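Local coordinates for glycine betaine, L-proline ABC transporter, glycine/betaine/L-proline-binding protein (ProX) (Borrelia burgdorferi, PDB 3TMG) that binds glycine betaine and probably delivers it, as the substrate-binding component of an ABC importer, for uptake across the cell membrane, at residues E141-L144 with N145-L149; V51-S54 with I55-Q58; V108-S112 with I113-K117. All blocks are in the same frame, centred on the assembly; numbering follows the deposited sequence.

Contact 1. Residues E141-L144 with N145-L149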
ATOM      1  N   GLU A 141      -7.536 -14.633   1.434  1.00 19.52           N
ATOM      2  CA  GLU A 141      -7.930 -15.986   1.029  1.00 22.02           C
ATOM      3  C   GLU A 141      -7.430 -17.019   2.047  1.00 22.75           C
ATOM      4  O   GLU A 141      -8.137 -17.991   2.373  1.00 23.50           O
ATOM      5  CB  GLU A 141      -7.387 -16.298  -0.365  1.00 24.80           C
ATOM      6  CG  GLU A 141      -7.810 -17.654  -0.882  1.00 29.42           C
ATOM      7  CD  GLU A 141      -7.020 -18.048  -2.108  1.00 33.54           C
ATOM      8  OE1 GLU A 141      -6.031 -17.361  -2.434  1.00 37.42           O
ATOM      9  OE2 GLU A 141      -7.405 -19.041  -2.762  1.00 39.78           O
ATOM     10  N   GLN A 142      -6.215 -16.817   2.571  1.00 22.23           N
ATOM     11  CA  GLN A 142      -5.697 -17.745   3.585  1.00 23.40           C
ATOM     12  C   GLN A 142      -6.542 -17.676   4.884  1.00 22.92           C
ATOM     13  O   GLN A 142      -6.822 -18.718   5.501  1.00 23.80           O
ATOM     14  CB  GLN A 142      -4.204 -17.465   3.853  1.00 24.16           C
ATOM     15  CG  GLN A 142      -3.332 -17.787   2.624  1.00 25.05           C
ATOM     16  CD  GLN A 142      -1.879 -17.329   2.738  1.00 25.83           C
ATOM     17  OE1 GLN A 142      -1.554 -16.404   3.465  1.00 24.36           O
ATOM     18  NE2 GLN A 142      -1.001 -17.984   1.990  1.00 27.20           N
ATOM     19  N   ALA A 143      -6.959 -16.464   5.282  1.00 21.06           N
ATOM     20  CA  ALA A 143      -7.860 -16.278   6.445  1.00 20.26           C
ATOM     21  C   ALA A 143      -9.256 -16.921   6.259  1.00 21.25           C
ATOM     22  O   ALA A 143      -9.787 -17.591   7.172  1.00 21.51           O
ATOM     23  CB  ALA A 143      -8.002 -14.786   6.773  1.00 18.30           C
ATOM     24  N   LEU A 144      -9.829 -16.752   5.064  1.00 21.18           N
ATOM     25  CA  LEU A 144     -11.111 -17.407   4.749  1.00 22.27           C
ATOM     26  C   LEU A 144     -10.989 -18.900   4.886  1.00 23.26           C
ATOM     27  O   LEU A 144     -11.854 -19.525   5.488  1.00 23.52           O
ATOM     28  CB  LEU A 144     -11.634 -17.053   3.361  1.00 22.64           C
ATOM     29  CG  LEU A 144     -12.167 -15.629   3.251  1.00 22.46           C
ATOM     30  CD1 LEU A 144     -12.426 -15.267   1.783  1.00 23.19           C
ATOM     31  CD2 LEU A 144     -13.419 -15.391   4.109  1.00 22.31           C
ATOM     32  N   ASN A 145      -9.891 -19.464   4.403  1.00 23.87           N
ATOM     33  CA  ASN A 145      -9.661 -20.905   4.566  1.00 25.95           C
ATOM     34  C   ASN A 145      -9.507 -21.307   6.017  1.00 25.18           C
ATOM     35  O   ASN A 145     -10.110 -22.262   6.474  1.00 26.25           O
ATOM     36  CB  ASN A 145      -8.422 -21.347   3.796  1.00 28.25           C
ATOM     37  CG  ASN A 145      -8.593 -21.223   2.309  1.00 31.91           C
ATOM     38  OD1 ASN A 145      -9.626 -21.618   1.750  1.00 37.34           O
ATOM     39  ND2 ASN A 145      -7.571 -20.715   1.638  1.00 33.67           N
ATOM     40  N   TYR A 146      -8.657 -20.589   6.724  1.00 23.47           N
ATOM     41  CA  TYR A 146      -8.333 -20.892   8.107  1.00 23.48           C
ATOM     42  C   TYR A 146      -9.563 -20.900   9.009  1.00 23.69           C
ATOM     43  O   TYR A 146      -9.725 -21.775   9.887  1.00 25.24           O
ATOM     44  CB  TYR A 146      -7.355 -19.808   8.635  1.00 22.10           C
ATOM     45  CG  TYR A 146      -6.909 -20.082  10.050  1.00 22.44           C
ATOM     46  CD1 TYR A 146      -5.851 -20.961  10.309  1.00 23.39           C
ATOM     47  CD2 TYR A 146      -7.559 -19.496  11.115  1.00 22.26           C
ATOM     48  CE1 TYR A 146      -5.472 -21.255  11.624  1.00 24.26           C
ATOM     49  CE2 TYR A 146      -7.180 -19.760  12.420  1.00 22.76           C
ATOM     50  CZ  TYR A 146      -6.141 -20.628  12.671  1.00 23.96           C
ATOM     51  OH  TYR A 146      -5.795 -20.877  13.987  1.00 25.01           O
ATOM     52  N   TYR A 147     -10.407 -19.897   8.839  1.00 22.43           N
ATOM     53  CA  TYR A 147     -11.556 -19.718   9.708  1.00 23.21           C
ATOM     54  C   TYR A 147     -12.757 -20.531   9.236  1.00 24.57           C
ATOM     55  O   TYR A 147     -13.832 -20.447   9.831  1.00 25.14           O
ATOM     56  CB  TYR A 147     -11.918 -18.227   9.838  1.00 21.85           C
ATOM     57  CG  TYR A 147     -10.945 -17.478  10.737  1.00 21.13           C
ATOM     58  CD1 TYR A 147     -10.887 -17.754  12.112  1.00 21.87           C
ATOM     59  CD2 TYR A 147     -10.095 -16.504  10.227  1.00 20.08           C
ATOM     60  CE1 TYR A 147      -9.992 -17.085  12.953  1.00 21.32           C
ATOM     61  CE2 TYR A 147      -9.202 -15.825  11.062  1.00 19.34           C
ATOM     62  CZ  TYR A 147      -9.171 -16.109  12.433  1.00 20.05           C
ATOM     63  OH  TYR A 147      -8.302 -15.417  13.280  1.00 20.14           O
ATOM     64  N   GLY A 148     -12.549 -21.317   8.170  1.00 25.61           N
ATOM     65  CA  GLY A 148     -13.572 -22.260   7.671  1.00 27.52           C
ATOM     66  C   GLY A 148     -14.727 -21.561   6.961  1.00 27.66           C
ATOM     67  O   GLY A 148     -15.861 -22.033   7.017  1.00 28.58           O
ATOM     68  N   LEU A 149     -14.429 -20.462   6.278  1.00 26.23           N
ATOM     69  CA  LEU A 149     -15.436 -19.599   5.661  1.00 26.75           C
ATOM     70  C   LEU A 149     -15.429 -19.675   4.133  1.00 27.37           C
ATOM     71  O   LEU A 149     -16.327 -19.151   3.470  1.00 27.73           O
ATOM     72  CB  LEU A 149     -15.183 -18.135   6.084  1.00 25.00           C
ATOM     73  CG  LEU A 149     -15.341 -17.828   7.589  1.00 24.84           C
ATOM     74  CD1 LEU A 149     -14.836 -16.428   7.921  1.00 23.44           C
ATOM     75  CD2 LEU A 149     -16.776 -17.979   8.030  1.00 25.83           C
TER
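A Schellman motif that joins L144 to L149 closes helix 135-146, the helix of the beta-alpha-beta unit between strands 126-128 and 154-156. Up to this end the ordinary i to i+4 ladder holds: N145 N bonds to E141 O, Y146 N to Q142 O, and Y147 N to A143 O at 2.9 Å. The N145 amide lies alongside E141, but ND2, 2.9 Å from E141 O, is too poorly angled for a hydrogen bond. The chain then turns at G148, whose phi is positive (73°). L149 N reaches back to L144 O at 2.9 Å, while the shorter loop runs from G148 N to N145 O at 3.1 Å. The motif also has its hydrophobic contact, L144 CD2 touching L149 CB at 3.8 Å, with F102 and L155 against L144.

On another side of the last turn, Y147 has CG beside its own backbone N (chi1 -75°), which brings CD2 to 3.3 Å from A143 O, set obliquely to the ring. CD2 of Y146 rests over the centre of that ring. The hydroxyls bond beyond the helix end, Y146 OH to D200 OD2 and Y147 OH to D198 OD1 and the amide of D200.

The amides of G148 and L149 thus give last-turn carbonyls donors as the helix ends, while the paired leucines give the turn an apolar contact.

Contact 2. Residues V51-S54 with I55-Q58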
ATOM      1  N   VAL A  51       3.079  -1.862 -11.951  1.00 16.11           N
ATOM      2  CA  VAL A  51       3.096  -3.260 -12.311  1.00 16.63           C
ATOM      3  C   VAL A  51       2.254  -4.075 -11.310  1.00 16.57           C
ATOM      4  O   VAL A  51       1.593  -3.502 -10.405  1.00 15.80           O
ATOM      5  CB  VAL A  51       4.555  -3.789 -12.420  1.00 16.95           C
ATOM      6  CG1 VAL A  51       5.302  -3.087 -13.542  1.00 17.59           C
ATOM      7  CG2 VAL A  51       5.302  -3.617 -11.096  1.00 16.33           C
ATOM      8  N   THR A  52       2.214  -5.388 -11.484  1.00 16.79           N
ATOM      9  CA  THR A  52       1.590  -6.241 -10.419  1.00 16.67           C
ATOM     10  C   THR A  52       2.579  -6.408  -9.238  1.00 15.74           C
ATOM     11  O   THR A  52       3.775  -6.191  -9.372  1.00 15.53           O
ATOM     12  CB  THR A  52       1.166  -7.637 -10.946  1.00 17.63           C
ATOM     13  OG1 THR A  52       2.352  -8.386 -11.235  1.00 18.36           O
ATOM     14  CG2 THR A  52       0.300  -7.505 -12.255  1.00 19.47           C
ATOM     15  N   THR A  53       2.065  -6.798  -8.072  1.00 15.67           N
ATOM     16  CA  THR A  53       2.928  -7.115  -6.932  1.00 15.47           C
ATOM     17  C   THR A  53       4.036  -8.130  -7.278  1.00 16.68           C
ATOM     18  O   THR A  53       5.209  -7.923  -6.900  1.00 16.92           O
ATOM     19  CB  THR A  53       2.092  -7.608  -5.731  1.00 15.57           C
ATOM     20  OG1 THR A  53       1.024  -6.693  -5.499  1.00 14.53           O
ATOM     21  CG2 THR A  53       2.949  -7.614  -4.435  1.00 15.75           C
ATOM     22  N   SER A  54       3.668  -9.246  -7.925  1.00 17.63           N
ATOM     23  CA  SER A  54       4.622 -10.271  -8.336  1.00 18.97           C
ATOM     24  C   SER A  54       5.716  -9.669  -9.212  1.00 19.54           C
ATOM     25  O   SER A  54       6.892  -9.944  -9.008  1.00 20.15           O
ATOM     26  CB  SER A  54       3.922 -11.422  -9.088  1.00 20.91           C
ATOM     27  OG  SER A  54       4.876 -12.399  -9.551  1.00 22.40           O
ATOM     28  N   ILE A  55       5.331  -8.856 -10.197  1.00 19.23           N
ATOM     29  CA  ILE A  55       6.327  -8.295 -11.133  1.00 20.40           C
ATOM     30  C   ILE A  55       7.237  -7.273 -10.452  1.00 19.25           C
ATOM     31  O   ILE A  55       8.455  -7.236 -10.708  1.00 19.45           O
ATOM     32  CB  ILE A  55       5.629  -7.696 -12.380  1.00 21.42           C
ATOM     33  CG1 ILE A  55       5.171  -8.849 -13.275  1.00 23.19           C
ATOM     34  CG2 ILE A  55       6.544  -6.731 -13.121  1.00 21.84           C
ATOM     35  CD1 ILE A  55       6.279  -9.825 -13.680  1.00 26.02           C
ATOM     36  N   MET A  56       6.652  -6.465  -9.562  1.00 17.45           N
ATOM     37  CA  MET A  56       7.442  -5.534  -8.776  1.00 16.94           C
ATOM     38  C   MET A  56       8.562  -6.242  -8.015  1.00 17.26           C
ATOM     39  O   MET A  56       9.712  -5.823  -8.098  1.00 17.46           O
ATOM     40  CB  MET A  56       6.565  -4.766  -7.774  1.00 15.29           C
ATOM     41  CG  MET A  56       7.360  -3.742  -6.945  1.00 15.31           C
ATOM     42  SD  MET A  56       6.238  -2.913  -5.769  1.00 14.72           S
ATOM     43  CE  MET A  56       5.888  -4.267  -4.609  1.00 13.98           C
ATOM     44  N   TYR A  57       8.230  -7.305  -7.275  1.00 17.65           N
ATOM     45  CA  TYR A  57       9.228  -8.095  -6.561  1.00 19.55           C
ATOM     46  C   TYR A  57      10.232  -8.806  -7.504  1.00 21.70           C
ATOM     47  O   TYR A  57      11.455  -8.787  -7.274  1.00 22.46           O
ATOM     48  CB  TYR A  57       8.550  -9.121  -5.626  1.00 19.08           C
ATOM     49  CG  TYR A  57       8.155  -8.542  -4.314  1.00 18.45           C
ATOM     50  CD1 TYR A  57       9.095  -8.401  -3.283  1.00 18.73           C
ATOM     51  CD2 TYR A  57       6.846  -8.117  -4.075  1.00 17.69           C
ATOM     52  CE1 TYR A  57       8.734  -7.873  -2.060  1.00 17.92           C
ATOM     53  CE2 TYR A  57       6.482  -7.573  -2.850  1.00 16.89           C
ATOM     54  CZ  TYR A  57       7.449  -7.445  -1.856  1.00 17.57           C
ATOM     55  OH  TYR A  57       7.104  -6.914  -0.640  1.00 17.22           O
ATOM     56  N   GLN A  58       9.728  -9.380  -8.587  1.00 23.82           N
ATOM     57  CA  GLN A  58      10.606 -10.001  -9.615  1.00 25.71           C
ATOM     58  C   GLN A  58      11.670  -9.030 -10.146  1.00 26.25           C
ATOM     59  O   GLN A  58      12.882  -9.350 -10.247  1.00 27.54           O
ATOM     60  CB  GLN A  58       9.761 -10.459 -10.810  1.00 27.81           C
ATOM     61  CG  GLN A  58       8.915 -11.697 -10.582  1.00 30.43           C
ATOM     62  CD  GLN A  58       8.748 -12.526 -11.851  1.00 34.43           C
ATOM     63  OE1 GLN A  58       8.846 -12.017 -12.980  1.00 35.02           O
ATOM     64  NE2 GLN A  58       8.536 -13.835 -11.668  1.00 36.63           N
TER
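I55, S54 and T53, in the first turn of helix 53-61, carry most of this contact. I55 is gripped from two directions. Its backbone N donates to T52 OG1 at 3.2 Å, the capping bond of an N-cap threonine, made possible because OG1 stands between the backbone N and the carbonyl carbon (chi1 69°). Its CG2 branch meets V51 CB at 3.6 Å, the two side chains being roughly perpendicular. V51 also lays CG2 against M56 CB at 3.7 Å; joining the residue before the cap to the fourth helical one, this pair is a hydrophobic staple.

S54 contributes chiefly through its carbonyl: S54 O accepts from Q58 N at 2.9 Å, and the CG of Q58 packs beside the same oxygen. T53 and Y57 run alongside one another. T53 CG2 lies in the plane of the tyrosine ring, at its edge, 3.9 Å from Y57 CE2, while Y57 N bonds almost straight to T53 O (173°).

Around this turn, Y80 of helix 78-84 touches T53 and S54, strand 67-73 supports M56 through T68 and S70, and Y57 OH bonds to D77 and to S71 of that strand.

Contact 3. Residues V108-S112 with I113-K117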
ATOM      1  N   VAL A 108     -23.186  -3.284  10.730  1.00 28.93           N
ATOM      2  CA  VAL A 108     -23.225  -4.752  10.769  1.00 29.59           C
ATOM      3  C   VAL A 108     -22.917  -5.251  12.201  1.00 30.38           C
ATOM      4  O   VAL A 108     -21.853  -4.969  12.752  1.00 29.06           O
ATOM      5  CB  VAL A 108     -22.268  -5.393   9.736  1.00 28.13           C
ATOM      6  CG1 VAL A 108     -22.332  -6.908   9.817  1.00 28.23           C
ATOM      7  CG2 VAL A 108     -22.597  -4.912   8.330  1.00 28.30           C
ATOM      8  N   PRO A 109     -23.861  -6.001  12.815  1.00 32.24           N
ATOM      9  CA  PRO A 109     -23.777  -6.310  14.237  1.00 33.54           C
ATOM     10  C   PRO A 109     -22.903  -7.509  14.643  1.00 34.30           C
ATOM     11  O   PRO A 109     -23.241  -8.208  15.607  1.00 35.47           O
ATOM     12  CB  PRO A 109     -25.227  -6.582  14.606  1.00 35.40           C
ATOM     13  CG  PRO A 109     -25.815  -7.161  13.355  1.00 35.56           C
ATOM     14  CD  PRO A 109     -25.055  -6.600  12.194  1.00 34.19           C
ATOM     15  N   ILE A 110     -21.786  -7.735  13.947  1.00 32.64           N
ATOM     16  CA  ILE A 110     -20.794  -8.696  14.422  1.00 32.12           C
ATOM     17  C   ILE A 110     -19.458  -7.999  14.740  1.00 31.30           C
ATOM     18  O   ILE A 110     -19.175  -6.915  14.212  1.00 30.89           O
ATOM     19  CB  ILE A 110     -20.576  -9.856  13.420  1.00 32.04           C
ATOM     20  CG1 ILE A 110     -20.003  -9.339  12.105  1.00 30.85           C
ATOM     21  CG2 ILE A 110     -21.855 -10.650  13.203  1.00 33.18           C
ATOM     22  CD1 ILE A 110     -19.451 -10.438  11.256  1.00 30.08           C
ATOM     23  N   SER A 111     -18.649  -8.633  15.594  1.00 30.76           N
ATOM     24  CA  SER A 111     -17.374  -8.097  16.005  1.00 30.02           C
ATOM     25  C   SER A 111     -16.166  -8.916  15.582  1.00 27.16           C
ATOM     26  O   SER A 111     -15.080  -8.414  15.660  1.00 24.81           O
ATOM     27  CB  SER A 111     -17.348  -7.924  17.514  1.00 32.94           C
ATOM     28  OG  SER A 111     -18.135  -6.793  17.860  1.00 37.34           O
ATOM     29  N   SER A 112     -16.378 -10.157  15.146  1.00 26.42           N
ATOM     30  CA  SER A 112     -15.285 -11.074  14.875  1.00 25.45           C
ATOM     31  C   SER A 112     -15.393 -11.799  13.528  1.00 24.53           C
ATOM     32  O   SER A 112     -16.470 -11.990  13.014  1.00 25.04           O
ATOM     33  CB  SER A 112     -15.219 -12.123  15.975  1.00 27.82           C
ATOM     34  OG  SER A 112     -14.010 -12.817  15.834  1.00 28.02           O
ATOM     35  N   ILE A 113     -14.258 -12.206  12.962  1.00 22.65           N
ATOM     36  CA  ILE A 113     -14.244 -12.947  11.730  1.00 22.50           C
ATOM     37  C   ILE A 113     -15.036 -14.255  11.904  1.00 24.69           C
ATOM     38  O   ILE A 113     -15.761 -14.655  11.012  1.00 24.35           O
ATOM     39  CB  ILE A 113     -12.798 -13.272  11.256  1.00 21.28           C
ATOM     40  CG1 ILE A 113     -12.100 -11.999  10.741  1.00 19.37           C
ATOM     41  CG2 ILE A 113     -12.839 -14.338  10.154  1.00 21.76           C
ATOM     42  CD1 ILE A 113     -10.665 -12.251  10.255  1.00 18.55           C
ATOM     43  N   SER A 114     -14.910 -14.912  13.055  1.00 26.37           N
ATOM     44  CA  SER A 114     -15.648 -16.170  13.228  1.00 28.99           C
ATOM     45  C   SER A 114     -17.181 -15.995  13.230  1.00 30.34           C
ATOM     46  O   SER A 114     -17.927 -16.937  12.884  1.00 31.69           O
ATOM     47  CB  SER A 114     -15.202 -16.886  14.496  1.00 30.83           C
ATOM     48  OG  SER A 114     -15.461 -16.051  15.606  1.00 33.68           O
ATOM     49  N   GLU A 115     -17.668 -14.801  13.574  1.00 29.37           N
ATOM     50  CA  GLU A 115     -19.133 -14.576  13.586  1.00 30.37           C
ATOM     51  C   GLU A 115     -19.716 -14.495  12.179  1.00 29.56           C
ATOM     52  O   GLU A 115     -20.924 -14.429  12.004  1.00 29.55           O
ATOM     53  CB  GLU A 115     -19.460 -13.319  14.372  1.00 30.68           C
ATOM     54  CG  GLU A 115     -19.076 -13.459  15.816  1.00 32.22           C
ATOM     55  CD  GLU A 115     -19.406 -12.223  16.596  1.00 33.35           C
ATOM     56  OE1 GLU A 115     -19.062 -11.114  16.154  1.00 34.90           O
ATOM     57  OE2 GLU A 115     -20.014 -12.353  17.659  1.00 35.06           O
ATOM     58  N   LEU A 116     -18.851 -14.502  11.171  1.00 27.65           N
ATOM     59  CA  LEU A 116     -19.315 -14.536   9.794  1.00 27.90           C
ATOM     60  C   LEU A 116     -19.917 -15.909   9.446  1.00 29.64           C
ATOM     61  O   LEU A 116     -20.688 -16.026   8.494  1.00 30.51           O
ATOM     62  CB  LEU A 116     -18.156 -14.226   8.840  1.00 26.35           C
ATOM     63  CG  LEU A 116     -17.693 -12.776   8.808  1.00 24.79           C
ATOM     64  CD1 LEU A 116     -16.360 -12.658   8.075  1.00 23.41           C
ATOM     65  CD2 LEU A 116     -18.753 -11.911   8.132  1.00 24.98           C
ATOM     66  N   LYS A 117     -19.560 -16.937  10.213  1.00 30.49           N
ATOM     67  CA  LYS A 117     -19.999 -18.315   9.910  1.00 32.25           C
ATOM     68  C   LYS A 117     -21.513 -18.407   9.979  1.00 34.19           C
ATOM     69  O   LYS A 117     -22.125 -17.976  10.965  1.00 34.76           O
ATOM     70  CB  LYS A 117     -19.358 -19.287  10.903  1.00 33.01           C
TER
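E115 bends back over S111 and S112, so that a carboxylate from a short 3-10 turn gathers the amides of the loop leading into it. The side chain can be followed outward. E115 CB touches S112 O at 3.5 Å and I110 CB at 3.8 Å. CG, placed anti to the carbonyl carbon (chi1 -64°), runs on past S112 CB at 4.1 Å. From there the chain is extended (chi2 -180°), which places CD near the two amides; OE1 is turned onto them. S111 N meets E115 OE1 nearly head-on to its C-O bond, at a short 2.6 Å. S112 N comes to E115 OE1 from above the carboxylate plane, at 3.0 Å and with a more bent bond. I110 runs past the glutamate in the opposite direction, its CB touching OE1 as well.

The backbone reinforces this fold-back. E115 N donates to S112 O at 3.1 Å, an i+3 bond over residues 112-115 whose donor stands well above the carbonyl plane. The I110 and L116 side chains are set crosswise, I110 CD1 meeting L116 CD2 at 3.5 Å, and L116 leans on F102 and F123. K194 NZ bonds to the carbonyls of V108 and I110, while S111 and I113 share backbone bonds with D197.

One carboxylate oxygen therefore satisfies two consecutive peptide N-H groups. Such an arrangement would be expected to favour the ionised form of E115, and it ties the incoming loop to the 3-10 turn.

How the contacts relate
Contacts 1 and 3 touch and lie on the same side of the chain's centre, with centres about 14 Å apart, although contact 3 closes well before contact 1 opens along the chain. I113 joins them: its CG2 packs 3.5 Å from Y147 CD2 and 3.7 Å from L149 CD1, and F102 of strand 88-105 lies against residues of both. Contact 2 stands apart, its centre about 25 Å from that of contact 1 and about 33 Å from that of contact 3. It is also near the ligand, with the T53 side chain about 6 Å from the bound glycine betaine, against about 11 Å for Q142. T136, which binds the ligand, belongs to the same helix that contact 1 terminates.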